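Local coordinates for probable outer membrane protein (Pseudomonas aeruginosa, PDB 3DWO), which probably carries long-chain fatty acids or other hydrophobic compounds across the bacterial outer membrane, as a beta-barrel channel of the FadL family, at residues 9-13 with 434-438; 30-34 with 229-233; 165-169 with 236-240. All blocks are in the same frame, centred on the assembly; numbering follows the deposited sequence.

Contact 1 (9-13 with 434-438); sequences NTAGW and VFSLS
The indole of Trp13 has Val434 over one face. Val434 CG1 sits above the middle of the six-membered ring, 4.2 Å from its centroid and 4° off the normal, a CH-pi contact. The valine's chi1 of -176° turns CG1 anti to its own backbone N. CG2 lies over the same face, nearer the rim, 3.9 Å from Trp13 CH2. At the pyrrole end, Ser436 OG approaches obliquely and lies 3.9 Å from Trp13 CD1. This hydroxyl is engaged by hydrogen bonding to Asn50 of the adjacent strand. A bound detergent molecule also touches the indole. One turn back, Thr10 points at the strand. Its OG1 and Ser438 OG form a hydrogen bond modelled very short, and the fit of the threonine against Ser436 and Leu437 is too tight, so its exact placement is doubtful. Asn9 is the N-cap, and its OD1 accepts from Gly12 N at 2.9 Å with an N-H...O angle of 162°. Asp26 and Gln46 take up Asn9 ND2. A short N-terminal helix lying against the inside of the barrel wall is consistent with the N-terminal hatch, or plug, of FadL-family channels.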
loop_
_atom_site.group_PDB
_atom_site.type_symbol
_atom_site.label_atom_id
_atom_site.label_comp_id
_atom_site.label_asym_id
_atom_site.label_seq_id
_atom_site.Cartn_x
_atom_site.Cartn_y
_atom_site.Cartn_z
ATOM N N ASN A 9 10.532 -12.378 1.524
ATOM C CA ASN A 9 11.912 -12.303 1.069
ATOM C C ASN A 9 11.925 -12.693 -0.408
ATOM O O ASN A 9 10.871 -12.982 -0.995
ATOM C CB ASN A 9 12.796 -13.254 1.875
ATOM C CG ASN A 9 12.190 -14.633 2.012
ATOM O OD1 ASN A 9 11.572 -15.151 1.078
ATOM N ND2 ASN A 9 12.368 -15.239 3.177
ATOM N N THR A 10 13.114 -12.709 -1.006
ATOM C CA THR A 10 13.243 -13.035 -2.419
ATOM C C THR A 10 12.700 -14.411 -2.779
ATOM O O THR A 10 12.091 -14.577 -3.838
ATOM C CB THR A 10 14.698 -12.945 -2.870
ATOM O OG1 THR A 10 15.464 -13.963 -2.214
ATOM C CG2 THR A 10 15.264 -11.597 -2.510
ATOM N N ALA A 11 12.925 -15.396 -1.915
ATOM C CA ALA A 11 12.427 -16.743 -2.166
ATOM C C ALA A 11 10.908 -16.655 -2.286
ATOM O O ALA A 11 10.321 -17.216 -3.203
ATOM C CB ALA A 11 12.814 -17.676 -1.022
ATOM N N GLY A 12 10.280 -15.938 -1.359
ATOM C CA GLY A 12 8.834 -15.776 -1.402
ATOM C C GLY A 12 8.386 -15.140 -2.710
ATOM O O GLY A 12 7.437 -15.611 -3.346
ATOM N N TRP A 13 9.067 -14.072 -3.122
ATOM C CA TRP A 13 8.720 -13.403 -4.371
ATOM C C TRP A 13 8.837 -14.361 -5.544
ATOM O O TRP A 13 8.046 -14.296 -6.486
ATOM C CB TRP A 13 9.623 -12.189 -4.620
ATOM C CG TRP A 13 9.116 -10.930 -3.981
ATOM C CD1 TRP A 13 9.586 -10.340 -2.844
ATOM C CD2 TRP A 13 8.004 -10.136 -4.416
ATOM N NE1 TRP A 13 8.836 -9.231 -2.540
ATOM C CE2 TRP A 13 7.857 -9.082 -3.486
ATOM C CE3 TRP A 13 7.117 -10.213 -5.499
ATOM C CZ2 TRP A 13 6.856 -8.111 -3.604
ATOM C CZ3 TRP A 13 6.120 -9.246 -5.618
ATOM C CH2 TRP A 13 6.000 -8.209 -4.673
ATOM N N VAL A 434 8.675 -6.549 -10.271
ATOM C CA VAL A 434 9.592 -6.487 -9.144
ATOM C C VAL A 434 10.829 -7.353 -9.370
ATOM O O VAL A 434 10.740 -8.473 -9.877
ATOM C CB VAL A 434 8.890 -6.954 -7.838
ATOM C CG1 VAL A 434 9.831 -6.791 -6.644
ATOM C CG2 VAL A 434 7.598 -6.164 -7.617
ATOM N N PHE A 435 11.985 -6.811 -9.009
ATOM C CA PHE A 435 13.248 -7.524 -9.115
ATOM C C PHE A 435 13.656 -7.697 -7.659
ATOM O O PHE A 435 13.666 -6.731 -6.899
ATOM C CB PHE A 435 14.279 -6.687 -9.868
ATOM C CG PHE A 435 13.826 -6.267 -11.235
ATOM C CD1 PHE A 435 12.908 -5.230 -11.390
ATOM C CD2 PHE A 435 14.278 -6.938 -12.367
ATOM C CE1 PHE A 435 12.446 -4.870 -12.649
ATOM C CE2 PHE A 435 13.822 -6.587 -13.633
ATOM C CZ PHE A 435 12.902 -5.550 -13.776
ATOM N N SER A 436 13.978 -8.925 -7.268
ATOM C CA SER A 436 14.331 -9.208 -5.883
ATOM C C SER A 436 15.665 -9.937 -5.750
ATOM O O SER A 436 16.013 -10.775 -6.581
ATOM C CB SER A 436 13.211 -10.041 -5.251
ATOM O OG SER A 436 13.337 -10.108 -3.842
ATOM N N LEU A 437 16.404 -9.617 -4.694
ATOM C CA LEU A 437 17.701 -10.232 -4.445
ATOM C C LEU A 437 17.937 -10.293 -2.936
ATOM O O LEU A 437 17.718 -9.309 -2.237
ATOM C CB LEU A 437 18.796 -9.398 -5.109
ATOM C CG LEU A 437 20.057 -10.119 -5.585
ATOM C CD1 LEU A 437 19.721 -11.024 -6.772
ATOM C CD2 LEU A 437 21.099 -9.086 -5.996
ATOM N N SER A 438 18.366 -11.448 -2.433
ATOM C CA SER A 438 18.615 -11.592 -1.000
ATOM C C SER A 438 19.846 -12.422 -0.668
ATOM O O SER A 438 20.311 -13.224 -1.473
ATOM C CB SER A 438 17.415 -12.234 -0.305
ATOM O OG SER A 438 17.323 -13.606 -0.642
#

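Contact 2 (30-34 with 229-233); sequences AFNNP and GFAYH
Phe31 and His233 meet because each turns its ring toward the other. Phe31 has CG anti to its backbone N (chi1 175°). His233 has CG beside its backbone N and anti to the carbonyl carbon (chi1 -76°). The result is a T-shaped pair: the imidazole edge is directed at the phenyl face, with centroids 4.8 Å apart and planes at 63°. Over that face, His233 CD2 comes to 3.6 Å from Phe31 CZ. His233 NE2 also lies above the phenyl ring, displaced toward its rim. The same nitrogen donates a weak, bent hydrogen bond of 3.1 Å to Phe31 O. Phe31 therefore meets this histidine with both its ring and its backbone. The next carbonyl, Asn32 O, lies near the imidazole plane at the ring edge, 3.3 Å from His233 CE1. Here the N-terminal hatch, at its helix 29-32 and the residue after it, rests on the inner surface of the FadL-type barrel. Phe215 and Tyr287, on the two strands flanking 226-248, stack with His233, and Phe215 also meets Phe31 edge to face. Further along, Ala231 supplies a small surface. Its CB is 3.2 Å from Asn32 O and 3.5 Å from Asn33 ND2. The side chain of Asn33 reaches across to the strand and brings ND2 to 3.2 Å from Phe230 O. Asn32 points its CB away from the strand, and its OD1 is hydrogen-bonded to Thr7.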
loop_
_atom_site.group_PDB
_atom_site.type_symbol
_atom_site.label_atom_id
_atom_site.label_comp_id
_atom_site.label_asym_id
_atom_site.label_seq_id
_atom_site.Cartn_x
_atom_site.Cartn_y
_atom_site.Cartn_z
ATOM N N ALA A 30 9.641 -14.887 11.080
ATOM C CA ALA A 30 9.751 -14.002 12.235
ATOM C C ALA A 30 8.596 -12.995 12.273
ATOM O O ALA A 30 8.221 -12.508 13.343
ATOM C CB ALA A 30 11.087 -13.275 12.206
ATOM N N PHE A 31 8.022 -12.697 11.113
ATOM C CA PHE A 31 6.918 -11.744 11.051
ATOM C C PHE A 31 5.622 -12.346 10.509
ATOM O O PHE A 31 4.573 -12.246 11.140
ATOM C CB PHE A 31 7.312 -10.537 10.190
ATOM C CG PHE A 31 6.195 -9.552 9.970
ATOM C CD1 PHE A 31 5.704 -8.785 11.022
ATOM C CD2 PHE A 31 5.620 -9.403 8.710
ATOM C CE1 PHE A 31 4.658 -7.884 10.822
ATOM C CE2 PHE A 31 4.571 -8.505 8.499
ATOM C CZ PHE A 31 4.089 -7.743 9.557
ATOM N N ASN A 32 5.709 -12.975 9.343
ATOM C CA ASN A 32 4.548 -13.561 8.681
ATOM C C ASN A 32 3.785 -14.617 9.492
ATOM O O ASN A 32 2.554 -14.591 9.544
ATOM C CB ASN A 32 4.990 -14.081 7.315
ATOM C CG ASN A 32 5.551 -12.961 6.436
ATOM O OD1 ASN A 32 4.890 -11.942 6.226
ATOM N ND2 ASN A 32 6.771 -13.140 5.932
ATOM N N ASN A 33 4.501 -15.548 10.109
ATOM C CA ASN A 33 3.868 -16.544 10.968
ATOM C C ASN A 33 4.946 -16.967 11.946
ATOM O O ASN A 33 5.692 -17.915 11.700
ATOM C CB ASN A 33 3.356 -17.765 10.194
ATOM C CG ASN A 33 2.385 -18.608 11.025
ATOM O OD1 ASN A 33 2.597 -18.820 12.223
ATOM N ND2 ASN A 33 1.316 -19.087 10.394
ATOM N N PRO A 34 5.051 -16.251 13.074
ATOM C CA PRO A 34 6.052 -16.545 14.101
ATOM C C PRO A 34 6.048 -17.989 14.609
ATOM O O PRO A 34 7.084 -18.510 15.015
ATOM C CB PRO A 34 5.739 -15.516 15.192
ATOM C CG PRO A 34 4.267 -15.265 15.023
ATOM C CD PRO A 34 4.126 -15.195 13.524
ATOM N N GLY A 229 -0.546 -23.740 8.222
ATOM C CA GLY A 229 -0.334 -22.583 9.064
ATOM C C GLY A 229 -1.443 -21.557 9.002
ATOM O O GLY A 229 -2.048 -21.318 7.955
ATOM N N PHE A 230 -1.726 -20.966 10.155
ATOM C CA PHE A 230 -2.730 -19.930 10.250
ATOM C C PHE A 230 -2.059 -18.745 10.919
ATOM O O PHE A 230 -1.466 -18.879 11.994
ATOM C CB PHE A 230 -3.917 -20.374 11.096
ATOM C CG PHE A 230 -4.989 -19.337 11.194
ATOM C CD1 PHE A 230 -5.824 -19.083 10.113
ATOM C CD2 PHE A 230 -5.122 -18.564 12.342
ATOM C CE1 PHE A 230 -6.778 -18.071 10.170
ATOM C CE2 PHE A 230 -6.071 -17.548 12.411
ATOM C CZ PHE A 230 -6.900 -17.301 11.323
ATOM N N ALA A 231 -2.143 -17.586 10.279
ATOM C CA ALA A 231 -1.530 -16.388 10.824
ATOM C C ALA A 231 -2.532 -15.251 10.852
ATOM O O ALA A 231 -3.331 -15.084 9.928
ATOM C CB ALA A 231 -0.312 -15.995 9.987
ATOM N N TYR A 232 -2.493 -14.472 11.923
ATOM C CA TYR A 232 -3.390 -13.342 12.044
ATOM C C TYR A 232 -2.641 -12.084 12.452
ATOM O O TYR A 232 -1.883 -12.082 13.428
ATOM C CB TYR A 232 -4.484 -13.622 13.071
ATOM C CG TYR A 232 -5.478 -12.490 13.179
ATOM C CD1 TYR A 232 -6.445 -12.293 12.195
ATOM C CD2 TYR A 232 -5.425 -11.587 14.242
ATOM C CE1 TYR A 232 -7.339 -11.223 12.266
ATOM C CE2 TYR A 232 -6.314 -10.515 14.321
ATOM C CZ TYR A 232 -7.265 -10.343 13.327
ATOM O OH TYR A 232 -8.144 -9.289 13.395
ATOM N N HIS A 233 -2.850 -11.019 11.684
ATOM C CA HIS A 233 -2.241 -9.725 11.960
ATOM C C HIS A 233 -3.392 -8.779 12.263
ATOM O O HIS A 233 -4.235 -8.517 11.404
ATOM C CB HIS A 233 -1.434 -9.232 10.754
ATOM C CG HIS A 233 -0.118 -9.927 10.590
ATOM N ND1 HIS A 233 -0.016 -11.249 10.209
ATOM C CD2 HIS A 233 1.149 -9.497 10.796
ATOM C CE1 HIS A 233 1.257 -11.603 10.189
ATOM N NE2 HIS A 233 1.985 -10.559 10.542
#

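Contact 3 (165-169 with 236-240); sequences IIQRT and IRNKL
Ile165 and Ile236 cross at about a right angle. Ile236 has CG1 beside its backbone N, and the extended end of the chain carries CD1 across to Ile165. There CD1 meets the CG2 branch at 3.9 Å. Gln167 and Asn238 also cross at about a right angle, with their amide planes 71° apart. Gln167 NE2 comes only to 3.6 Å from Asn238 OD1, and that oxygen is hydrogen-bonded to Asn209. The bend of Gln167 at chi2 turns its amide along the strand toward Thr169. Its OE1 is modelled too close to Thr169 OG1, so the set of this amide is doubtful.

The two segments are not neighbours in the barrel wall. Strand 201-220 runs between them, antiparallel to both, and their end-to-end directions are 27° apart. Their contacts reach across that middle strand on the inner side of the FadL-type barrel. In 236-238 the regular strand is interrupted.

Thr169 and Asn238 approach obliquely. Asn238 has CG anti to its backbone N, and its ND2 donates a weak hydrogen bond of 3.1 Å to Thr169 OG1, at 135°. The position of that hydroxyl is uncertain; it also bonds Thr143 of the strand on its other flank. Asn238 ND2 has a second acceptor in Leu282 O, and Asp283 OD1 takes the backbone N of Asn238. Beyond the amide, the end of Leu240 turns in so that CD1 lies 4.3 Å from Thr169 CG2.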
loop_
_atom_site.group_PDB
_atom_site.type_symbol
_atom_site.label_atom_id
_atom_site.label_comp_id
_atom_site.label_asym_id
_atom_site.label_seq_id
_atom_site.Cartn_x
_atom_site.Cartn_y
_atom_site.Cartn_z
ATOM N N ILE A 165 4.790 -5.360 16.514
ATOM C CA ILE A 165 5.444 -4.592 15.471
ATOM C C ILE A 165 5.347 -3.115 15.806
ATOM O O ILE A 165 4.269 -2.620 16.139
ATOM C CB ILE A 165 4.796 -4.858 14.087
ATOM C CG1 ILE A 165 5.324 -3.855 13.058
ATOM C CG2 ILE A 165 3.282 -4.794 14.198
ATOM C CD1 ILE A 165 4.791 -4.080 11.653
ATOM N N ILE A 166 6.479 -2.419 15.768
ATOM C CA ILE A 166 6.471 -0.985 16.028
ATOM C C ILE A 166 6.527 -0.390 14.639
ATOM O O ILE A 166 7.527 -0.505 13.923
ATOM C CB ILE A 166 7.673 -0.520 16.858
ATOM C CG1 ILE A 166 7.698 -1.267 18.193
ATOM C CG2 ILE A 166 7.551 0.969 17.137
ATOM C CD1 ILE A 166 6.428 -1.088 19.029
ATOM N N GLN A 167 5.427 0.245 14.273
ATOM C CA GLN A 167 5.250 0.798 12.951
ATOM C C GLN A 167 5.340 2.318 12.809
ATOM O O GLN A 167 4.875 3.079 13.656
ATOM C CB GLN A 167 3.901 0.271 12.443
ATOM C CG GLN A 167 3.360 0.927 11.232
ATOM C CD GLN A 167 2.855 2.308 11.506
ATOM O OE1 GLN A 167 3.053 3.201 10.697
ATOM N NE2 GLN A 167 2.188 2.497 12.644
ATOM N N ARG A 168 5.946 2.749 11.713
ATOM C CA ARG A 168 6.073 4.165 11.411
ATOM C C ARG A 168 5.518 4.407 10.008
ATOM O O ARG A 168 5.995 3.834 9.032
ATOM C CB ARG A 168 7.537 4.599 11.480
ATOM C CG ARG A 168 7.801 5.969 10.873
ATOM C CD ARG A 168 7.128 7.081 11.645
ATOM N NE ARG A 168 7.229 8.355 10.939
ATOM C CZ ARG A 168 8.370 8.885 10.507
ATOM N NH1 ARG A 168 9.516 8.248 10.710
ATOM N NH2 ARG A 168 8.366 10.047 9.862
ATOM N N THR A 169 4.495 5.250 9.918
ATOM C CA THR A 169 3.879 5.570 8.634
ATOM C C THR A 169 4.024 7.043 8.301
ATOM O O THR A 169 3.817 7.897 9.155
ATOM C CB THR A 169 2.360 5.275 8.636
ATOM O OG1 THR A 169 2.133 3.871 8.778
ATOM C CG2 THR A 169 1.730 5.750 7.334
ATOM N N ILE A 236 -3.890 -2.192 12.824
ATOM C CA ILE A 236 -3.039 -1.299 13.590
ATOM C C ILE A 236 -3.619 0.115 13.573
ATOM O O ILE A 236 -3.644 0.773 12.523
ATOM C CB ILE A 236 -1.597 -1.270 13.017
ATOM C CG1 ILE A 236 -1.028 -2.692 12.957
ATOM C CG2 ILE A 236 -0.709 -0.385 13.881
ATOM C CD1 ILE A 236 0.403 -2.765 12.433
ATOM N N ARG A 237 -4.107 0.561 14.732
ATOM C CA ARG A 237 -4.667 1.898 14.869
ATOM C C ARG A 237 -3.546 2.848 14.477
ATOM O O ARG A 237 -2.435 2.771 15.007
ATOM C CB ARG A 237 -5.109 2.142 16.308
ATOM C CG ARG A 237 -6.222 1.214 16.758
ATOM C CD ARG A 237 -7.517 1.971 16.997
ATOM N NE ARG A 237 -8.226 2.296 15.763
ATOM C CZ ARG A 237 -9.143 3.255 15.664
ATOM N NH1 ARG A 237 -9.456 3.987 16.728
ATOM N NH2 ARG A 237 -9.754 3.477 14.505
ATOM N N ASN A 238 -3.846 3.758 13.560
ATOM C CA ASN A 238 -2.818 4.639 13.040
ATOM C C ASN A 238 -3.357 6.026 12.664
ATOM O O ASN A 238 -3.811 6.250 11.540
ATOM C CB ASN A 238 -2.204 3.914 11.832
ATOM C CG ASN A 238 -0.933 4.552 11.327
ATOM O OD1 ASN A 238 -0.176 5.171 12.079
ATOM N ND2 ASN A 238 -0.676 4.378 10.038
ATOM N N LYS A 239 -3.307 6.949 13.621
ATOM C CA LYS A 239 -3.769 8.311 13.401
ATOM C C LYS A 239 -2.579 9.166 12.991
ATOM O O LYS A 239 -1.725 9.494 13.816
ATOM C CB LYS A 239 -4.393 8.872 14.679
ATOM C CG LYS A 239 -4.858 10.316 14.577
ATOM C CD LYS A 239 -5.585 10.717 15.857
ATOM C CE LYS A 239 -6.046 12.163 15.829
ATOM N NZ LYS A 239 -6.762 12.511 17.094
ATOM N N LEU A 240 -2.522 9.514 11.709
ATOM C CA LEU A 240 -1.434 10.324 11.179
ATOM C C LEU A 240 -1.598 11.778 11.612
ATOM O O LEU A 240 -2.706 12.322 11.616
ATOM C CB LEU A 240 -1.408 10.222 9.648
ATOM C CG LEU A 240 -0.827 8.954 9.003
ATOM C CD1 LEU A 240 -1.210 7.711 9.777
ATOM C CD2 LEU A 240 -1.320 8.864 7.564
#

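Overall arrangement
Contacts 1 and 2 both set the N-terminal hatch against the barrel wall. Their helices, 10-14 and 29-32, follow each other in the chain but press on different strands. The contact centres are 19 Å apart, and the nearest atoms about 6 Å. Contact 3 lies within the wall and shares strand 226-248 with contact 2. These two touch: Phe31 CE1 packs on Ile165 CD1 at 3.9 Å, joining hatch and wall. Contact 1 stays apart from contact 3, with centres 25 Å and nearest atoms about 14 Å apart. Bound detergent molecules come within about 4 Å of the side chains of Trp13, Phe230 and Leu240, one in each contact.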